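Local coordinates for F-actin-capping protein subunit alpha (Plasmodium berghei, PDB 7A0H) that probably binds the fast-growing barbed ends of actin filaments as a homodimeric capping protein and blocks subunit exchange there without severing the filaments, at residues 79-89 with 99-107; 116-127 with 243-254. One frame throughout, in Å; residues are numbered along the deposited sequence.

Contact 1. Residues 79-89 with 99-107; sequences LYLHPNLKILA and IDTTPLTKL
Leu104 lays its two methyl branches against different residues of segment 79-89: CD1 meets Leu81 CD1 at 3.8 Å, and CD2 lies 3.9 Å from Leu88 CD1. It crosses both leucines at about a right angle. Its CG stands anti to the carbonyl carbon (chi1 -55°), which brings the fork over the Lys86 peptide, and a branched aliphatic side chain suits a place where two neighbours must be reached at once. Leu88 and Thr102 share that face of the sheet; Ile87, Ala89, Thr101 and Pro103 lie on the other, where Ile87 CG1 packs on the backbone of Pro103.

The strands 87-89 and 99-103 run antiparallel. Leu88 and Thr102 form the hydrogen-bonded pair, with Leu88 N to Thr102 O at 2.9 Å and Thr102 N to Leu88 O at 2.7 Å. Pro103, which has no N-H to give, fits the non-hydrogen-bonded position facing Ile87. Past it the ladder gains one more rung, Leu104 N to Lys86 O at 2.8 Å, nearly straight at 170°. A water within hydrogen-bonding distance of Lys86 O and Leu104 O probably links them.

The turn 83-86 closes on a G1 bulge, Lys86 and Ile87 both facing His82, and Lys86 has positive phi (64°). Lys106 reaches back over this turn: its NZ gives a hydrogen bond to Leu85 O at 3.1 Å from well above the carbonyl plane, and passes CB of Lys86. The Lys106 side chain is poorly ordered, so this bond is probably loose. Lys86 itself bends away at chi2 and chi4 to bond Pro83 O and form a salt bridge with Glu114.

The hairpin 87-92/97-103 forms one side of a four-stranded antiparallel sheet, with 97-103 outermost within the chain. Phe62 of strand 58-62 packs against Ile87 and Thr101, Ile68 of strand 66-70 touches Ala89, and Pro83 rests on strand 154-167.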
loop_
_atom_site.group_PDB
_atom_site.type_symbol
_atom_site.label_atom_id
_atom_site.label_comp_id
_atom_site.label_asym_id
_atom_site.label_seq_id
_atom_site.Cartn_x
_atom_site.Cartn_y
_atom_site.Cartn_z
ATOM N N LEU A 79 6.585 27.772 13.467
ATOM C CA LEU A 79 5.248 28.202 13.057
ATOM C C LEU A 79 5.086 28.030 11.534
ATOM O O LEU A 79 5.987 27.584 10.805
ATOM C CB LEU A 79 5.020 29.649 13.552
ATOM C CG LEU A 79 5.402 29.911 15.071
ATOM C CD1 LEU A 79 5.110 31.283 15.607
ATOM C CD2 LEU A 79 4.712 28.962 16.016
ATOM N N TYR A 80 3.896 28.378 11.041
ATOM C CA TYR A 80 3.490 28.185 9.655
ATOM C C TYR A 80 2.835 29.474 9.183
ATOM O O TYR A 80 1.917 29.966 9.834
ATOM C CB TYR A 80 2.511 26.994 9.493
ATOM C CG TYR A 80 3.239 25.712 9.845
ATOM C CD1 TYR A 80 4.061 25.113 8.917
ATOM C CD2 TYR A 80 3.159 25.148 11.162
ATOM C CE1 TYR A 80 4.775 24.002 9.234
ATOM C CE2 TYR A 80 3.878 23.978 11.514
ATOM C CZ TYR A 80 4.701 23.448 10.573
ATOM O OH TYR A 80 5.369 22.339 10.928
ATOM N N LEU A 81 3.233 29.970 7.999
ATOM C CA LEU A 81 2.737 31.262 7.541
ATOM C C LEU A 81 1.422 31.064 6.826
ATOM O O LEU A 81 1.246 30.117 6.037
ATOM C CB LEU A 81 3.722 31.966 6.606
ATOM C CG LEU A 81 3.311 33.362 6.086
ATOM C CD1 LEU A 81 3.328 34.420 7.189
ATOM C CD2 LEU A 81 4.217 33.795 4.929
ATOM N N HIS A 82 0.497 31.907 7.140
ATOM C CA HIS A 82 -0.590 32.112 6.197
ATOM C C HIS A 82 -0.326 33.444 5.448
ATOM O O HIS A 82 -0.497 34.506 6.034
ATOM C CB HIS A 82 -1.915 32.165 6.945
ATOM C CG HIS A 82 -3.110 32.190 6.046
ATOM N ND1 HIS A 82 -3.499 33.318 5.365
ATOM C CD2 HIS A 82 -4.061 31.251 5.817
ATOM C CE1 HIS A 82 -4.663 33.083 4.778
ATOM N NE2 HIS A 82 -5.012 31.832 5.012
ATOM N N PRO A 83 0.120 33.423 4.194
ATOM C CA PRO A 83 0.615 34.667 3.563
ATOM C C PRO A 83 -0.459 35.718 3.270
ATOM O O PRO A 83 -0.176 36.924 3.290
ATOM C CB PRO A 83 1.314 34.171 2.296
ATOM C CG PRO A 83 0.877 32.794 2.103
ATOM C CD PRO A 83 0.625 32.226 3.492
ATOM N N ASN A 84 -1.689 35.328 3.053
ATOM C CA ASN A 84 -2.678 36.375 2.903
ATOM C C ASN A 84 -3.102 37.014 4.187
ATOM O O ASN A 84 -3.310 38.227 4.212
ATOM C CB ASN A 84 -3.881 35.876 2.131
ATOM C CG ASN A 84 -3.544 35.701 0.660
ATOM O OD1 ASN A 84 -2.432 36.091 0.199
ATOM N ND2 ASN A 84 -4.398 35.006 -0.046
ATOM N N LEU A 85 -3.328 36.230 5.264
ATOM C CA LEU A 85 -3.698 36.861 6.525
ATOM C C LEU A 85 -2.523 37.493 7.259
ATOM O O LEU A 85 -2.759 38.291 8.181
ATOM C CB LEU A 85 -4.410 35.855 7.470
ATOM C CG LEU A 85 -5.719 35.338 6.877
ATOM C CD1 LEU A 85 -6.254 34.132 7.541
ATOM C CD2 LEU A 85 -6.743 36.429 6.969
ATOM N N LYS A 86 -1.280 37.139 6.919
ATOM C CA LYS A 86 -0.131 37.703 7.614
ATOM C C LYS A 86 -0.154 37.284 9.080
ATOM O O LYS A 86 -0.212 38.095 10.006
ATOM C CB LYS A 86 -0.131 39.224 7.460
ATOM C CG LYS A 86 0.044 39.719 5.982
ATOM C CD LYS A 86 1.380 39.171 5.413
ATOM C CE LYS A 86 1.802 39.820 4.076
ATOM N NZ LYS A 86 0.967 39.424 2.904
ATOM N N ILE A 87 -0.069 35.984 9.267
ATOM C CA ILE A 87 -0.279 35.313 10.545
ATOM C C ILE A 87 0.666 34.127 10.539
ATOM O O ILE A 87 0.812 33.469 9.495
ATOM C CB ILE A 87 -1.746 34.880 10.670
ATOM C CG1 ILE A 87 -2.511 35.889 11.496
ATOM C CG2 ILE A 87 -1.845 33.432 11.118
ATOM C CD1 ILE A 87 -4.011 35.633 11.382
ATOM N N LEU A 88 1.400 33.940 11.635
ATOM C CA LEU A 88 2.131 32.713 11.889
ATOM C C LEU A 88 1.263 31.906 12.831
ATOM O O LEU A 88 0.837 32.412 13.883
ATOM C CB LEU A 88 3.481 32.964 12.556
ATOM C CG LEU A 88 4.385 33.976 11.838
ATOM C CD1 LEU A 88 5.607 34.377 12.697
ATOM C CD2 LEU A 88 4.880 33.438 10.517
ATOM N N ALA A 89 0.999 30.669 12.455
ATOM C CA ALA A 89 0.096 29.798 13.191
ATOM C C ALA A 89 0.946 28.725 13.832
ATOM O O ALA A 89 1.807 28.092 13.184
ATOM C CB ALA A 89 -0.965 29.174 12.287
ATOM N N ILE A 99 -3.286 26.024 17.455
ATOM C CA ILE A 99 -3.292 26.247 18.902
ATOM C C ILE A 99 -2.841 27.640 19.287
ATOM O O ILE A 99 -2.931 27.997 20.456
ATOM C CB ILE A 99 -2.440 25.191 19.643
ATOM C CG1 ILE A 99 -0.974 25.195 19.155
ATOM C CG2 ILE A 99 -2.965 23.832 19.334
ATOM C CD1 ILE A 99 0.001 24.200 19.901
ATOM N N ASP A 100 -2.347 28.445 18.358
ATOM C CA ASP A 100 -2.011 29.837 18.677
ATOM C C ASP A 100 -1.725 30.542 17.352
ATOM O O ASP A 100 -1.397 29.920 16.349
ATOM C CB ASP A 100 -0.837 29.849 19.695
ATOM C CG ASP A 100 -0.580 31.192 20.316
ATOM O OD1 ASP A 100 -1.552 31.923 20.718
ATOM O OD2 ASP A 100 0.643 31.462 20.483
ATOM N N THR A 101 -1.873 31.849 17.344
ATOM C CA THR A 101 -1.523 32.589 16.149
ATOM C C THR A 101 -0.817 33.855 16.566
ATOM O O THR A 101 -1.158 34.448 17.595
ATOM C CB THR A 101 -2.718 32.946 15.302
ATOM O OG1 THR A 101 -3.606 33.696 16.109
ATOM C CG2 THR A 101 -3.431 31.722 14.815
ATOM N N THR A 102 0.181 34.223 15.776
ATOM C CA THR A 102 0.978 35.427 16.035
ATOM C C THR A 102 0.892 36.266 14.763
ATOM O O THR A 102 1.465 35.890 13.731
ATOM C CB THR A 102 2.451 35.087 16.302
ATOM O OG1 THR A 102 2.544 34.034 17.260
ATOM C CG2 THR A 102 3.196 36.364 16.717
ATOM N N PRO A 103 0.201 37.392 14.823
ATOM C CA PRO A 103 0.010 38.241 13.642
ATOM C C PRO A 103 1.261 39.005 13.227
ATOM O O PRO A 103 2.006 39.522 14.053
ATOM C CB PRO A 103 -1.080 39.217 14.110
ATOM C CG PRO A 103 -0.861 39.281 15.637
ATOM C CD PRO A 103 -0.441 37.920 16.051
ATOM N N LEU A 104 1.455 39.149 11.956
ATOM C CA LEU A 104 2.534 40.028 11.521
ATOM C C LEU A 104 1.993 41.432 11.423
ATOM O O LEU A 104 0.807 41.640 11.166
ATOM C CB LEU A 104 3.081 39.560 10.169
ATOM C CG LEU A 104 3.538 38.094 10.194
ATOM C CD1 LEU A 104 3.949 37.836 8.825
ATOM C CD2 LEU A 104 4.698 37.793 11.170
ATOM N N THR A 105 2.863 42.389 11.681
ATOM C CA THR A 105 2.483 43.795 11.570
ATOM C C THR A 105 2.310 44.092 10.091
ATOM O O THR A 105 3.135 43.670 9.273
ATOM C CB THR A 105 3.539 44.691 12.203
ATOM O OG1 THR A 105 3.908 44.182 13.506
ATOM C CG2 THR A 105 3.005 46.095 12.376
ATOM N N LYS A 106 1.230 44.772 9.743
ATOM C CA LYS A 106 0.930 45.043 8.346
ATOM C C LYS A 106 1.729 46.241 7.847
ATOM O O LYS A 106 2.031 47.166 8.603
ATOM C CB LYS A 106 -0.559 45.324 8.158
ATOM C CG LYS A 106 -1.497 44.306 8.781
ATOM C CD LYS A 106 -1.630 43.075 7.916
ATOM C CE LYS A 106 -2.912 42.300 8.233
ATOM N NZ LYS A 106 -3.069 41.196 7.233
ATOM N N LEU A 107 2.081 46.217 6.563
ATOM C CA LEU A 107 2.813 47.307 5.936
ATOM C C LEU A 107 1.843 48.210 5.186
ATOM O O LEU A 107 0.984 47.725 4.440
ATOM C CB LEU A 107 3.867 46.786 4.959
ATOM C CG LEU A 107 5.063 46.089 5.570
ATOM C CD1 LEU A 107 6.022 45.647 4.494
ATOM C CD2 LEU A 107 5.786 46.979 6.602
HETATM O O HOH W 1 -1.669 40.117 10.687
#

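Contact 2. Residues 116-127 with 243-254; sequences YRVACNNKLKEY and IENFASSILSVI. With GOL (glycerol), chain X.
Two helices pack side by side here on the long antiparallel sheet, their segments crossing at -44° with axes 8.3 Å apart at the closest point. Ala119 and Ala247 permit this close approach: their CB atoms lie 3.9 Å apart, and Ala247 CB also fits against Ala119 O and Lys123 CG.

An aromatic pair fills one end of the interface. The CE1 edge of Tyr116 points at the centre of the Phe246 face in a T-shaped stack, centroids 4.9 Å apart and planes at 82°. Ile243 CG1 covers a face of the Tyr116 ring in a CH-pi contact, 4.0 Å from its centroid. The other branch of Ile243, CG2, drops between Tyr116 CA and Ala119 CB, a use to which a beta-branched residue is well fitted. Cys120 SG lies at the edge of the Phe246 ring.

Knobs enter holes from both helices. Lys123 inserts among Glu244, Ala247, Ser248 and Leu251; a bend at chi2 (-40°) lets its aliphatic part lie over Ala247 while NZ continues to a salt bridge with Glu244 OE2 at 3.3 Å, weak as a hydrogen bond. In the reverse direction Leu251 inserts among Cys120, Lys123, Leu124 and Tyr127, with CD1 3.8 Å from Leu124 CD1. Tyr127 meets Ile254 CG2 obliquely, and its hydroxyl bonds to Glu258. A glycerol, probably from the crystallisation liquor, lies at the polar edge of the interface: its O2 is hydrogen-bonded to Ser248 OG at 2.9 Å and weakly to Glu126 OE1.

Beneath, Cys120 and Leu124 rest on strands 154-167 and 170-183, Leu251 on 170-183, Phe246 and Ile250 on 206-220, and Tyr127 touches Leu286 of the second subunit. Helices 112-131 and 243-266 thus lie on the five antiparallel strands of this subunit, consistent with the capping-protein fold, in which both subunits' strands join in one central sheet.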
loop_
_atom_site.group_PDB
_atom_site.type_symbol
_atom_site.label_atom_id
_atom_site.label_comp_id
_atom_site.label_asym_id
_atom_site.label_seq_id
_atom_site.Cartn_x
_atom_site.Cartn_y
_atom_site.Cartn_z
ATOM N N TYR A 116 4.208 40.891 -6.583
ATOM C CA TYR A 116 4.175 39.663 -7.367
ATOM C C TYR A 116 3.310 38.603 -6.702
ATOM O O TYR A 116 2.481 37.968 -7.371
ATOM C CB TYR A 116 5.604 39.185 -7.528
ATOM C CG TYR A 116 6.378 39.828 -8.665
ATOM C CD1 TYR A 116 6.291 39.348 -9.964
ATOM C CD2 TYR A 116 7.174 40.924 -8.447
ATOM C CE1 TYR A 116 7.026 39.910 -11.019
ATOM C CE2 TYR A 116 7.899 41.489 -9.468
ATOM C CZ TYR A 116 7.800 40.980 -10.758
ATOM O OH TYR A 116 8.499 41.520 -11.763
ATOM N N ARG A 117 3.482 38.418 -5.366
ATOM C CA ARG A 117 2.760 37.379 -4.620
ATOM C C ARG A 117 1.269 37.656 -4.651
ATOM O O ARG A 117 0.442 36.734 -4.830
ATOM C CB ARG A 117 3.276 37.313 -3.148
ATOM C CG ARG A 117 2.777 36.007 -2.340
ATOM C CD ARG A 117 2.801 36.172 -0.787
ATOM N NE ARG A 117 1.781 37.133 -0.409
ATOM C CZ ARG A 117 0.473 36.898 -0.387
ATOM N NH1 ARG A 117 -0.026 35.696 -0.664
ATOM N NH2 ARG A 117 -0.322 37.896 -0.048
ATOM N N VAL A 118 0.906 38.911 -4.421
ATOM C CA VAL A 118 -0.518 39.245 -4.400
ATOM C C VAL A 118 -1.121 38.918 -5.769
ATOM O O VAL A 118 -2.167 38.245 -5.850
ATOM C CB VAL A 118 -0.739 40.701 -4.010
ATOM C CG1 VAL A 118 -2.142 41.107 -4.273
ATOM C CG2 VAL A 118 -0.429 40.943 -2.418
ATOM N N ALA A 119 -0.448 39.370 -6.859
ATOM C CA ALA A 119 -0.958 39.131 -8.207
ATOM C C ALA A 119 -1.015 37.631 -8.501
ATOM O O ALA A 119 -1.998 37.111 -9.059
ATOM C CB ALA A 119 -0.050 39.809 -9.258
ATOM N N CYS A 120 0.059 36.917 -8.197
ATOM C CA CYS A 120 -0.030 35.488 -8.417
ATOM C C CYS A 120 -1.123 34.851 -7.569
ATOM O O CYS A 120 -1.789 33.926 -8.034
ATOM C CB CYS A 120 1.258 34.824 -8.130
ATOM S SG CYS A 120 2.615 35.127 -9.309
ATOM N N ASN A 121 -1.396 35.410 -6.391
ATOM C CA ASN A 121 -2.434 34.861 -5.527
ATOM C C ASN A 121 -3.810 35.038 -6.160
ATOM O O ASN A 121 -4.639 34.111 -6.171
ATOM C CB ASN A 121 -2.387 35.568 -4.153
ATOM C CG ASN A 121 -3.557 35.197 -3.291
ATOM O OD1 ASN A 121 -3.584 34.104 -2.745
ATOM N ND2 ASN A 121 -4.574 36.051 -3.246
ATOM N N ASN A 122 -4.101 36.254 -6.640
ATOM C CA ASN A 122 -5.400 36.525 -7.271
ATOM C C ASN A 122 -5.649 35.680 -8.507
ATOM O O ASN A 122 -6.764 35.182 -8.707
ATOM C CB ASN A 122 -5.493 37.991 -7.688
ATOM C CG ASN A 122 -5.286 38.881 -6.518
ATOM O OD1 ASN A 122 -5.321 38.379 -5.375
ATOM N ND2 ASN A 122 -5.071 40.155 -6.750
ATOM N N LYS A 123 -4.627 35.492 -9.338
ATOM C CA LYS A 123 -4.846 34.696 -10.544
ATOM C C LYS A 123 -5.032 33.212 -10.170
ATOM O O LYS A 123 -5.832 32.510 -10.807
ATOM C CB LYS A 123 -3.632 34.767 -11.469
ATOM C CG LYS A 123 -3.329 36.118 -12.099
ATOM C CD LYS A 123 -4.573 36.845 -12.537
ATOM C CE LYS A 123 -4.212 38.273 -13.102
ATOM N NZ LYS A 123 -5.519 38.929 -13.496
ATOM N N LEU A 124 -4.295 32.737 -9.124
ATOM C CA LEU A 124 -4.432 31.342 -8.647
ATOM C C LEU A 124 -5.820 31.114 -8.132
ATOM O O LEU A 124 -6.505 30.190 -8.540
ATOM C CB LEU A 124 -3.440 31.014 -7.551
ATOM C CG LEU A 124 -3.278 29.510 -7.193
ATOM C CD1 LEU A 124 -2.675 28.617 -8.319
ATOM C CD2 LEU A 124 -2.352 29.419 -5.931
ATOM N N LYS A 125 -6.326 32.027 -7.346
ATOM C CA LYS A 125 -7.701 31.850 -6.910
ATOM C C LYS A 125 -8.690 31.911 -8.065
ATOM O O LYS A 125 -9.659 31.131 -8.101
ATOM C CB LYS A 125 -8.040 32.884 -5.821
ATOM C CG LYS A 125 -7.251 32.422 -4.454
ATOM C CD LYS A 125 -7.576 33.167 -3.223
ATOM C CE LYS A 125 -6.611 32.751 -2.104
ATOM N NZ LYS A 125 -6.807 31.343 -1.619
ATOM N N GLU A 126 -8.484 32.821 -9.027
ATOM C CA GLU A 126 -9.449 32.912 -10.124
ATOM C C GLU A 126 -9.441 31.618 -10.907
ATOM O O GLU A 126 -10.497 31.075 -11.303
ATOM C CB GLU A 126 -9.124 34.132 -11.011
ATOM C CG GLU A 126 -9.911 34.247 -12.323
ATOM C CD GLU A 126 -9.489 35.463 -13.222
ATOM O OE1 GLU A 126 -8.292 35.557 -13.646
ATOM O OE2 GLU A 126 -10.379 36.312 -13.485
ATOM N N TYR A 127 -8.245 31.071 -11.084
ATOM C CA TYR A 127 -8.073 29.885 -11.872
ATOM C C TYR A 127 -8.878 28.740 -11.269
ATOM O O TYR A 127 -9.617 28.026 -11.976
ATOM C CB TYR A 127 -6.582 29.593 -11.909
ATOM C CG TYR A 127 -6.285 28.172 -12.362
ATOM C CD1 TYR A 127 -6.519 27.814 -13.636
ATOM C CD2 TYR A 127 -5.769 27.157 -11.458
ATOM C CE1 TYR A 127 -6.239 26.544 -14.119
ATOM C CE2 TYR A 127 -5.461 25.917 -11.903
ATOM C CZ TYR A 127 -5.754 25.578 -13.263
ATOM O OH TYR A 127 -5.566 24.298 -13.711
ATOM N N ILE A 243 3.476 43.082 -13.666
ATOM C CA ILE A 243 3.361 42.095 -12.593
ATOM C C ILE A 243 2.140 41.211 -12.812
ATOM O O ILE A 243 2.197 39.962 -12.714
ATOM C CB ILE A 243 3.365 42.786 -11.206
ATOM C CG1 ILE A 243 4.762 43.405 -10.974
ATOM C CG2 ILE A 243 3.001 41.788 -10.059
ATOM C CD1 ILE A 243 4.871 44.322 -9.767
ATOM N N GLU A 244 1.042 41.823 -13.193
ATOM C CA GLU A 244 -0.155 41.050 -13.435
ATOM C C GLU A 244 -0.000 40.119 -14.626
ATOM O O GLU A 244 -0.424 38.939 -14.576
ATOM C CB GLU A 244 -1.285 42.016 -13.675
ATOM C CG GLU A 244 -2.523 41.357 -14.010
ATOM C CD GLU A 244 -3.717 42.307 -14.161
ATOM O OE1 GLU A 244 -3.680 43.489 -13.706
ATOM O OE2 GLU A 244 -4.677 41.834 -14.816
ATOM N N ASN A 245 0.623 40.589 -15.694
ATOM C CA ASN A 245 0.809 39.724 -16.854
ATOM C C ASN A 245 1.715 38.554 -16.501
ATOM O O ASN A 245 1.554 37.447 -17.022
ATOM C CB ASN A 245 1.414 40.496 -18.029
ATOM C CG ASN A 245 0.436 41.481 -18.707
ATOM O OD1 ASN A 245 -0.776 41.475 -18.451
ATOM N ND2 ASN A 245 1.005 42.362 -19.574
ATOM N N PHE A 246 2.718 38.821 -15.653
ATOM C CA PHE A 246 3.596 37.782 -15.097
ATOM C C PHE A 246 2.784 36.661 -14.425
ATOM O O PHE A 246 2.945 35.504 -14.749
ATOM C CB PHE A 246 4.583 38.462 -14.119
ATOM C CG PHE A 246 5.585 37.499 -13.397
ATOM C CD1 PHE A 246 6.895 37.364 -13.857
ATOM C CD2 PHE A 246 5.199 36.768 -12.259
ATOM C CE1 PHE A 246 7.814 36.533 -13.218
ATOM C CE2 PHE A 246 6.087 35.875 -11.634
ATOM C CZ PHE A 246 7.421 35.788 -12.073
ATOM N N ALA A 247 1.810 37.030 -13.604
ATOM C CA ALA A 247 0.962 36.083 -12.887
ATOM C C ALA A 247 0.122 35.284 -13.875
ATOM O O ALA A 247 0.017 34.024 -13.801
ATOM C CB ALA A 247 0.108 36.915 -11.886
ATOM N N SER A 248 -0.460 35.973 -14.842
ATOM C CA SER A 248 -1.285 35.316 -15.870
ATOM C C SER A 248 -0.469 34.308 -16.656
ATOM O O SER A 248 -0.948 33.202 -16.898
ATOM C CB SER A 248 -1.903 36.377 -16.785
ATOM O OG SER A 248 -3.108 36.916 -16.193
ATOM N N SER A 249 0.800 34.619 -16.992
ATOM C CA SER A 249 1.605 33.681 -17.767
ATOM C C SER A 249 1.908 32.412 -16.976
ATOM O O SER A 249 1.766 31.301 -17.485
ATOM C CB SER A 249 2.955 34.293 -18.210
ATOM O OG SER A 249 2.817 35.543 -18.843
ATOM N N ILE A 250 2.335 32.568 -15.720
ATOM C CA ILE A 250 2.527 31.409 -14.844
ATOM C C ILE A 250 1.240 30.612 -14.729
ATOM O O ILE A 250 1.213 29.397 -14.945
ATOM C CB ILE A 250 2.999 31.864 -13.453
ATOM C CG1 ILE A 250 4.396 32.388 -13.538
ATOM C CG2 ILE A 250 3.004 30.628 -12.475
ATOM C CD1 ILE A 250 4.758 33.088 -12.311
ATOM N N LEU A 251 0.136 31.311 -14.448
ATOM C CA LEU A 251 -1.113 30.591 -14.344
ATOM C C LEU A 251 -1.508 29.909 -15.653
ATOM O O LEU A 251 -2.107 28.833 -15.590
ATOM C CB LEU A 251 -2.268 31.496 -13.864
ATOM C CG LEU A 251 -2.432 31.206 -12.285
ATOM C CD1 LEU A 251 -2.731 29.713 -11.956
ATOM C CD2 LEU A 251 -1.167 31.689 -11.571
ATOM N N SER A 252 -1.081 30.415 -16.843
ATOM C CA SER A 252 -1.494 29.707 -18.085
ATOM C C SER A 252 -0.779 28.369 -18.218
ATOM O O SER A 252 -1.368 27.379 -18.661
ATOM C CB SER A 252 -1.271 30.567 -19.363
ATOM O OG SER A 252 -1.398 29.746 -20.535
ATOM N N VAL A 253 0.481 28.308 -17.815
ATOM C CA VAL A 253 1.251 27.057 -17.810
ATOM C C VAL A 253 0.699 26.037 -16.801
ATOM O O VAL A 253 0.687 24.825 -17.048
ATOM C CB VAL A 253 2.702 27.380 -17.447
ATOM C CG1 VAL A 253 3.462 26.070 -17.316
ATOM C CG2 VAL A 253 3.372 28.261 -18.476
ATOM N N ILE A 254 0.344 26.486 -15.612
ATOM C CA ILE A 254 -0.315 25.614 -14.648
ATOM C C ILE A 254 -1.610 25.073 -15.233
ATOM O O ILE A 254 -1.908 23.869 -15.107
ATOM C CB ILE A 254 -0.552 26.371 -13.318
ATOM C CG1 ILE A 254 0.775 26.541 -12.564
ATOM C CG2 ILE A 254 -1.516 25.637 -12.439
ATOM C CD1 ILE A 254 0.687 27.644 -11.542
HETATM C C1 GOL X . -8.530 36.906 -16.615
HETATM O O1 GOL X . -9.652 36.190 -17.274
HETATM C C2 GOL X . -6.992 36.636 -17.196
HETATM O O2 GOL X . -6.021 36.576 -16.053
HETATM C C3 GOL X . -6.871 35.306 -18.038
HETATM O O3 GOL X . -5.568 35.365 -18.735
#

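How the contacts relate
Contact 1 and contact 2 follow each other along the chain, strand 97-103 leading on to helix 112-131, and their centres lie 22 Å apart. They nevertheless touch through the turn of segment 79-89. Asn84 uses both ends of its amide on the helix: OD1 lies 2.6 Å from Arg117 NH1 and ND2 3.0 Å from Asn121 OD1, both probable hydrogen bonds. Arg117 and Asn121 point away from helix 243-254, leaving one side of helix 116-127 for the turn and another for its helical partner. Contact 1 is a surface contact, contact 2 largely buried; the glycerol sits at the polar edge of contact 2, hydrogen-bonded to Ser248.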